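Side-chain contacts in putative exonuclease (Eubacterium rectale, PDB 3L0A), which binds a zinc ion through four cysteines and is probably a hydrolase, perhaps a nuclease, of the PDDEXK-like class: residues S60-D63 with S64-G68; F91-A94 with E95-A99; E179-R182 with Q183-E187; I257-M260 with D261-G265. All coordinates share one frame; numbering follows the deposited sequence.

Contact 1: residues S60-D63 with S64-G68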
# COMPACT_ATOMS: atom_id res chain seq x y z
N SER A 60 -19.15 -12.38 -9.23
CA SER A 60 -20.17 -13.43 -9.51
C SER A 60 -21.52 -13.18 -8.76
O SER A 60 -22.63 -13.59 -9.22
CB SER A 60 -19.69 -14.86 -9.19
OG SER A 60 -18.79 -15.40 -10.15
N TYR A 61 -21.44 -12.49 -7.63
CA TYR A 61 -22.62 -12.20 -6.82
C TYR A 61 -23.53 -11.31 -7.64
O TYR A 61 -24.74 -11.53 -7.72
CB TYR A 61 -22.22 -11.49 -5.52
CG TYR A 61 -23.35 -11.23 -4.53
CD1 TYR A 61 -24.12 -10.07 -4.58
CD2 TYR A 61 -23.62 -12.11 -3.50
CE1 TYR A 61 -25.11 -9.81 -3.63
CE2 TYR A 61 -24.59 -11.86 -2.55
CZ TYR A 61 -25.35 -10.71 -2.62
OH TYR A 61 -26.35 -10.49 -1.69
N VAL A 62 -22.90 -10.32 -8.26
CA VAL A 62 -23.58 -9.37 -9.09
C VAL A 62 -24.10 -10.02 -10.36
O VAL A 62 -25.26 -9.75 -10.74
CB VAL A 62 -22.69 -8.17 -9.42
CG1 VAL A 62 -23.39 -7.31 -10.39
CG2 VAL A 62 -22.30 -7.37 -8.12
N ASP A 63 -23.30 -10.88 -11.01
CA ASP A 63 -23.83 -11.64 -12.19
C ASP A 63 -25.08 -12.39 -11.80
O ASP A 63 -26.12 -12.38 -12.48
CB ASP A 63 -22.85 -12.72 -12.66
CG ASP A 63 -21.77 -12.19 -13.54
OD1 ASP A 63 -21.97 -11.14 -14.17
OD2 ASP A 63 -20.72 -12.85 -13.61
N SER A 64 -24.97 -13.08 -10.68
CA SER A 64 -26.06 -13.87 -10.21
C SER A 64 -27.31 -13.05 -9.91
O SER A 64 -28.43 -13.53 -10.14
CB SER A 64 -25.67 -14.69 -9.00
OG SER A 64 -26.65 -15.70 -8.90
N TYR A 65 -27.15 -11.83 -9.38
CA TYR A 65 -28.31 -10.94 -9.17
C TYR A 65 -29.04 -10.73 -10.50
O TYR A 65 -30.26 -10.94 -10.57
CB TYR A 65 -27.95 -9.59 -8.53
CG TYR A 65 -29.12 -8.65 -8.49
CD1 TYR A 65 -30.10 -8.79 -7.55
CD2 TYR A 65 -29.27 -7.69 -9.44
CE1 TYR A 65 -31.19 -7.97 -7.55
CE2 TYR A 65 -30.33 -6.87 -9.45
CZ TYR A 65 -31.29 -7.02 -8.50
OH TYR A 65 -32.35 -6.21 -8.50
N PHE A 66 -28.31 -10.38 -11.56
CA PHE A 66 -28.97 -10.07 -12.84
C PHE A 66 -29.58 -11.28 -13.57
O PHE A 66 -30.56 -11.10 -14.31
CB PHE A 66 -28.04 -9.29 -13.75
CG PHE A 66 -27.77 -7.90 -13.25
CD1 PHE A 66 -28.67 -6.89 -13.45
CD2 PHE A 66 -26.63 -7.60 -12.57
CE1 PHE A 66 -28.41 -5.60 -12.99
CE2 PHE A 66 -26.38 -6.31 -12.10
CZ PHE A 66 -27.28 -5.33 -12.32
N GLU A 67 -29.04 -12.48 -13.32
CA GLU A 67 -29.55 -13.74 -13.91
C GLU A 67 -30.74 -14.31 -13.14
O GLU A 67 -31.48 -15.16 -13.67
CB GLU A 67 -28.39 -14.78 -14.00
CG GLU A 67 -28.70 -16.19 -14.53
CD GLU A 67 -27.46 -17.13 -14.52
OE1 GLU A 67 -26.71 -17.15 -13.52
OE2 GLU A 67 -27.24 -17.86 -15.53
N GLY A 68 -30.95 -13.84 -11.90
CA GLY A 68 -32.03 -14.36 -11.04
C GLY A 68 -31.68 -15.73 -10.49
O GLY A 68 -32.53 -16.61 -10.35
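The ring of Phe66 takes Val62 at its edge and Tyr65 on one face: Val62 CG1 lies in the ring plane, 3.6 Å from Phe66 CE2, while Tyr65 CD2 sits over the ring centre, 3.9 Å above the plane. Val62 and Phe66, one turn apart, run side by side in the same direction. The valine places CG1 anti to its backbone N (chi1 174°), on the flank where the phenylalanine ring passes; compact and apolar, it suits a buried site where it also meets Ile98 and Leu144. These are the last two turns of helix 54-67, in the PDDEXK-like domain, ending in a Schellman motif in which Gly68, at positive phi, bonds back to Tyr65 O and weakly to Ser64 O. Replacing Phe66 with an alanine would probably leave Val62 CG1 and the Tyr65 ring without their aromatic neighbour and open a gap toward Ile101 and Leu144, which the ring also touches. Main-chain bonds hold the helix, with Ser64 N 2.8 Å from Ser60 O and Phe66 N 3.2 Å from Val62 O. Polar ends find partners beyond the two segments: Tyr65 OH bonds to Glu102, and both Ser64 OG and Glu67 OE1 to Ser69.

Contact 2: residues F91-A94 with E95-A99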
# COMPACT_ATOMS: atom_id res chain seq x y z
N PHE A 91 -19.69 -7.84 0.24
CA PHE A 91 -20.98 -8.17 -0.37
C PHE A 91 -22.09 -7.19 -0.01
O PHE A 91 -22.91 -6.88 -0.86
CB PHE A 91 -21.34 -9.61 -0.09
CG PHE A 91 -20.25 -10.53 -0.50
CD1 PHE A 91 -20.18 -10.98 -1.79
CD2 PHE A 91 -19.24 -10.83 0.38
CE1 PHE A 91 -19.15 -11.76 -2.19
CE2 PHE A 91 -18.18 -11.64 -0.00
CZ PHE A 91 -18.13 -12.11 -1.27
N LYS A 92 -22.09 -6.65 1.20
CA LYS A 92 -22.98 -5.54 1.49
C LYS A 92 -22.65 -4.36 0.55
O LYS A 92 -23.57 -3.66 0.11
CB LYS A 92 -22.91 -5.13 2.97
CG LYS A 92 -23.53 -6.14 3.99
CD LYS A 92 -23.10 -5.78 5.45
CE LYS A 92 -23.93 -6.42 6.60
NZ LYS A 92 -25.06 -5.51 7.10
N GLN A 93 -21.38 -4.14 0.23
CA GLN A 93 -21.05 -3.17 -0.81
C GLN A 93 -21.51 -3.60 -2.22
O GLN A 93 -22.01 -2.77 -2.98
CB GLN A 93 -19.55 -2.91 -0.86
CG GLN A 93 -19.15 -1.88 -1.95
CD GLN A 93 -17.64 -1.69 -1.96
OE1 GLN A 93 -16.86 -2.63 -2.21
NE2 GLN A 93 -17.22 -0.49 -1.68
N ALA A 94 -21.29 -4.87 -2.60
CA ALA A 94 -21.89 -5.37 -3.86
C ALA A 94 -23.35 -4.94 -4.02
O ALA A 94 -23.74 -4.48 -5.08
CB ALA A 94 -21.80 -6.87 -3.94
N GLU A 95 -24.18 -5.08 -2.99
CA GLU A 95 -25.58 -4.63 -3.14
C GLU A 95 -25.66 -3.14 -3.33
O GLU A 95 -26.54 -2.65 -4.03
CB GLU A 95 -26.50 -5.13 -1.99
CG GLU A 95 -26.36 -6.67 -1.82
CD GLU A 95 -27.55 -7.35 -1.11
OE1 GLU A 95 -28.25 -6.72 -0.30
OE2 GLU A 95 -27.77 -8.56 -1.35
N GLU A 96 -24.74 -2.40 -2.71
CA GLU A 96 -24.69 -0.94 -2.90
C GLU A 96 -24.42 -0.59 -4.35
O GLU A 96 -25.04 0.31 -4.93
CB GLU A 96 -23.65 -0.26 -2.00
CG GLU A 96 -24.20 0.19 -0.61
CD GLU A 96 -23.12 0.73 0.36
OE1 GLU A 96 -21.89 0.68 0.04
OE2 GLU A 96 -23.51 1.19 1.46
N ILE A 97 -23.48 -1.32 -4.92
CA ILE A 97 -23.13 -1.12 -6.32
C ILE A 97 -24.34 -1.47 -7.19
O ILE A 97 -24.68 -0.72 -8.09
CB ILE A 97 -21.94 -1.96 -6.75
CG1 ILE A 97 -20.68 -1.57 -5.98
CG2 ILE A 97 -21.73 -1.80 -8.20
CD1 ILE A 97 -19.58 -2.57 -6.07
N ILE A 98 -25.00 -2.60 -6.93
CA ILE A 98 -26.19 -2.98 -7.76
C ILE A 98 -27.26 -1.89 -7.76
O ILE A 98 -27.89 -1.59 -8.81
CB ILE A 98 -26.81 -4.28 -7.28
CG1 ILE A 98 -25.90 -5.47 -7.63
CG2 ILE A 98 -28.19 -4.51 -7.84
CD1 ILE A 98 -26.26 -6.76 -6.84
N ALA A 99 -27.54 -1.33 -6.59
CA ALA A 99 -28.58 -0.30 -6.48
C ALA A 99 -28.17 0.94 -7.27
O ALA A 99 -29.01 1.63 -7.83
CB ALA A 99 -28.81 0.08 -5.01
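Gln93 O receives Ile97 N at 2.8 Å, almost in line with its carbonyl, and Ala94 O receives Ile98 N at 2.9 Å with an N-H...O angle of 164°. Two residues earlier Glu95 N reaches Phe91 O at 3.1 Å, whereas the bond from Glu96 N to Lys92 O is weak. These successive i to i+4 bonds form the middle of helix 89-102. Side chains then lie against the same carbonyls: Ile97 CG1 comes within 3.5 Å of Gln93 O, and Ile98 CG1 repeats this at Ala94 O. In both isoleucines CG1 stands beside the backbone N (chi1 -63° in Ile97), which turns the longer branch back over the preceding turn. Farther out, Ile97 CD1 and Gln93 CG pass at 4.2 Å, the two chains slanting across each other; the glutamine's methylenes can meet an apolar neighbour while its amide remains at the end of an extended chain. Ala94 is small enough for the helix to lie close to Tyr61 of helix 54-67, against which its methyl packs, and Ile98 meets Tyr65 there. Glu95 sends its carboxylate to Tyr61 OH. The chemistry thus implies an amphipathic helix, with Phe91, Ala94 and Ile98 turned to its neighbour and Lys92 and Glu96 suited to the solvent side.

Contact 3: residues E179-R182 with Q183-E187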
# COMPACT_ATOMS: atom_id res chain seq x y z
N GLU A 179 -16.31 -12.39 -32.58
CA GLU A 179 -16.06 -13.33 -33.65
C GLU A 179 -16.92 -14.58 -33.52
O GLU A 179 -17.44 -15.04 -34.53
CB GLU A 179 -14.57 -13.70 -33.71
CG GLU A 179 -14.17 -14.90 -34.58
CD GLU A 179 -14.62 -14.81 -36.03
OE1 GLU A 179 -14.95 -13.70 -36.53
OE2 GLU A 179 -14.63 -15.88 -36.70
N ILE A 180 -17.06 -15.14 -32.32
CA ILE A 180 -17.87 -16.36 -32.14
C ILE A 180 -19.35 -16.07 -32.42
O ILE A 180 -19.99 -16.86 -33.11
CB ILE A 180 -17.68 -17.04 -30.76
CG1 ILE A 180 -16.21 -17.44 -30.56
CG2 ILE A 180 -18.53 -18.28 -30.62
CD1 ILE A 180 -15.71 -18.53 -31.50
N VAL A 181 -19.87 -14.94 -31.93
CA VAL A 181 -21.23 -14.48 -32.30
C VAL A 181 -21.33 -14.37 -33.83
O VAL A 181 -22.34 -14.76 -34.45
CB VAL A 181 -21.60 -13.11 -31.61
CG1 VAL A 181 -22.91 -12.53 -32.12
CG2 VAL A 181 -21.64 -13.22 -30.03
N ARG A 182 -20.28 -13.86 -34.46
CA ARG A 182 -20.31 -13.71 -35.88
C ARG A 182 -20.41 -15.05 -36.58
O ARG A 182 -21.03 -15.13 -37.60
CB ARG A 182 -19.10 -12.94 -36.39
CG ARG A 182 -19.25 -12.49 -37.86
CD ARG A 182 -17.91 -12.04 -38.47
NE ARG A 182 -16.96 -13.13 -38.45
CZ ARG A 182 -16.98 -14.18 -39.27
NH1 ARG A 182 -17.89 -14.28 -40.24
NH2 ARG A 182 -16.08 -15.13 -39.14
N GLN A 183 -19.83 -16.11 -36.02
CA GLN A 183 -19.91 -17.44 -36.66
C GLN A 183 -21.28 -18.12 -36.44
O GLN A 183 -21.61 -19.06 -37.15
CB GLN A 183 -18.82 -18.37 -36.14
CG GLN A 183 -17.39 -17.90 -36.34
CD GLN A 183 -16.38 -18.85 -35.74
OE1 GLN A 183 -16.73 -19.94 -35.29
NE2 GLN A 183 -15.12 -18.45 -35.72
N ASN A 184 -22.04 -17.67 -35.44
CA ASN A 184 -23.38 -18.18 -35.17
C ASN A 184 -24.44 -17.32 -35.84
O ASN A 184 -25.40 -17.84 -36.35
CB ASN A 184 -23.68 -18.19 -33.67
CG ASN A 184 -22.92 -19.27 -32.90
OD1 ASN A 184 -23.28 -20.46 -32.95
ND2 ASN A 184 -21.91 -18.87 -32.18
N THR A 185 -24.25 -16.01 -35.80
CA THR A 185 -25.26 -15.05 -36.24
C THR A 185 -25.06 -14.44 -37.63
O THR A 185 -26.04 -14.03 -38.23
CB THR A 185 -25.36 -13.85 -35.28
OG1 THR A 185 -26.05 -14.27 -34.11
CG2 THR A 185 -26.15 -12.67 -35.89
N GLY A 186 -23.81 -14.32 -38.09
CA GLY A 186 -23.47 -13.53 -39.27
C GLY A 186 -23.23 -12.06 -38.95
O GLY A 186 -22.60 -11.34 -39.75
N GLU A 187 -23.73 -11.60 -37.80
CA GLU A 187 -23.69 -10.19 -37.44
C GLU A 187 -22.42 -9.88 -36.63
O GLU A 187 -22.13 -10.57 -35.64
CB GLU A 187 -24.94 -9.75 -36.65
CG GLU A 187 -26.32 -9.71 -37.43
CD GLU A 187 -26.38 -8.72 -38.64
OE1 GLU A 187 -25.86 -7.59 -38.51
OE2 GLU A 187 -26.94 -9.07 -39.71
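Glu179 and Gln183, one turn apart near the C-terminal end of helix 170-185, are joined by a side-chain hydrogen bond from Gln183 NE2 to Glu179 OE2, 2.8 Å long and nearly straight at 173°. The glutamine chain is extended beyond CG, so that Glu179 OE2 lies in the amide plane of Gln183, while the carboxylate, bent back at chi2 (56°), is met on the anti side of OE2, somewhat out of its plane. The two flat groups are steeply turned, 71° apart. That leaves the syn sides to Arg182, which grips the carboxylate side-on: NE lies 2.8 Å from Glu179 OE1 in a salt bridge, and NH2 lies 2.9 Å from Glu179 OE2. For this the arginine folds at chi3 after an extended start. OE2 thus accepts from two donors, a neutral amide and a guanidinium, and the positive charge would probably favour an ionised glutamate. A glutamine suits its place because its amide can also serve Glu122 O on strand 114-123. Asn184 does likewise, its ND2 bonding to Thr120 O of that strand. Val181, beta-branched and buried, meets Met119 of the same strand and lies alongside Thr185. The helix then stops at Gly186, whose positive phi would jam a side chain against the preceding carbonyl, and Gly186 N still bonds to Arg182 O at 2.9 Å. Within the helix, Asn184 ND2 also donates to Ile180 O, 2.9 Å away, coming in from well above the plane of that carbonyl.

Contact 4: residues I257-M260 with D261-G265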
# COMPACT_ATOMS: atom_id res chain seq x y z
N ILE A 257 20.24 -21.68 -5.93
CA ILE A 257 20.42 -20.47 -6.72
C ILE A 257 21.47 -19.54 -6.10
O ILE A 257 22.10 -19.88 -5.09
CB ILE A 257 19.07 -19.73 -7.05
CG1 ILE A 257 18.35 -19.21 -5.81
CG2 ILE A 257 18.14 -20.60 -7.84
CD1 ILE A 257 17.10 -18.33 -6.16
N SER A 258 21.74 -18.42 -6.77
CA SER A 258 22.70 -17.43 -6.29
C SER A 258 22.07 -16.07 -6.55
O SER A 258 20.97 -16.02 -7.08
CB SER A 258 23.99 -17.53 -7.09
OG SER A 258 23.80 -17.02 -8.41
N ILE A 259 22.79 -14.98 -6.28
CA ILE A 259 22.30 -13.60 -6.63
C ILE A 259 22.11 -13.42 -8.13
O ILE A 259 21.17 -12.74 -8.53
CB ILE A 259 23.28 -12.49 -6.09
CG1 ILE A 259 23.11 -12.34 -4.57
CG2 ILE A 259 23.09 -11.17 -6.85
CD1 ILE A 259 24.34 -11.88 -3.82
N MSE A 260 22.99 -14.02 -8.97
CA MSE A 260 22.78 -13.95 -10.45
C MSE A 260 21.33 -14.33 -10.80
O MSE A 260 20.64 -13.65 -11.58
CB MSE A 260 23.70 -14.87 -11.26
CG MSE A 260 25.17 -14.53 -11.28
SE MSE A 260 25.60 -12.67 -11.23
CE MSE A 260 26.96 -13.11 -10.01
N ASP A 261 20.86 -15.42 -10.21
CA ASP A 261 19.49 -15.87 -10.48
C ASP A 261 18.42 -14.85 -10.11
O ASP A 261 17.41 -14.75 -10.78
CB ASP A 261 19.21 -17.17 -9.75
CG ASP A 261 20.03 -18.30 -10.31
OD1 ASP A 261 19.68 -18.74 -11.42
OD2 ASP A 261 21.04 -18.68 -9.67
N LEU A 262 18.64 -14.09 -9.05
CA LEU A 262 17.67 -13.05 -8.64
C LEU A 262 17.68 -11.82 -9.56
O LEU A 262 16.63 -11.20 -9.73
CB LEU A 262 17.90 -12.60 -7.19
CG LEU A 262 18.01 -13.74 -6.17
CD1 LEU A 262 18.65 -13.26 -4.89
CD2 LEU A 262 16.63 -14.35 -5.97
N THR A 263 18.85 -11.45 -10.10
CA THR A 263 18.99 -10.25 -10.95
C THR A 263 18.98 -10.53 -12.46
O THR A 263 19.10 -9.59 -13.25
CB THR A 263 20.27 -9.45 -10.64
OG1 THR A 263 21.42 -10.26 -10.93
CG2 THR A 263 20.29 -8.99 -9.19
N ALA A 264 18.83 -11.78 -12.86
CA ALA A 264 18.80 -12.11 -14.29
C ALA A 264 17.80 -11.22 -15.03
O ALA A 264 16.67 -11.13 -14.62
CB ALA A 264 18.45 -13.57 -14.50
N GLY A 265 18.24 -10.54 -16.10
CA GLY A 265 17.35 -9.77 -16.98
C GLY A 265 17.15 -8.29 -16.66
O GLY A 265 16.19 -7.68 -17.16
O HOH W 1 23.30 -19.64 -9.72
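Ile257 and Asp261 slant across each other where strand 257-258 leads into helix 259-263, with the carboxylate laid against the isoleucine stem: Asp261 OD2 is 3.4 Å from Ile257 CB. The same oxygen uses its anti lone pair to accept from Ser258 N at 3.0 Å. Asp261 carries CG beside its backbone N (chi1 -67°), which swings the carboxylate back along the incoming chain to that amide. Ser258 holds OG between its backbone N and carbonyl carbon (chi1 72°), from where OG accepts a weak bond from Met260 N, 3.2 Å away. A water bridges the pair, 3.0 Å from Ser258 OG and donating to Asp261 OD2. Serine and aspartate suit these places as short acceptors for amides that the first turn cannot satisfy itself. On the apolar side Leu262 meets Ile257 at about a right angle, Leu262 CD2 lying 4.0 Å from Ile257 CD1. With an alanine in place of Leu262, Ile257 CD1 would probably lose its neighbour and a gap would open facing Ile150 of the second subunit. Across that interface Ile257 also packs on Ile207 of the second subunit, and residues 257-258 pair in parallel with one of its strands, extending the sheet. Thr263 N closes the short helix on Ile259 O, 3.1 Å away. Reciprocal bonding of this kind, from N-cap side chain to a helix amide and from helix side chain to the N-cap amide, is the signature of a capping box.

Overall arrangement
Contacts 1 and 2 form one unit: their centres are 11 Å apart, and Tyr61 of the first lies against Phe91 and Ala94 of the second, its OH 2.4 Å from Glu95 OE2 in a probable hydrogen bond. Tyr65 CE2 adds packing on Ile98 CG2 at 3.6 Å. Contact 3, on helix 170-185, lies in the same family domain, its centre 25 Å from that of contact 1 and 34 Å from that of contact 2. Contact 4 stands apart, with its centre 46 to 48 Å from the others, where the chain meets the second subunit. None adjoins the four-cysteine zinc site, though the side chain of Asp63 in contact 1 comes within about 3 Å of a bound Tris molecule, probably from crystallisation.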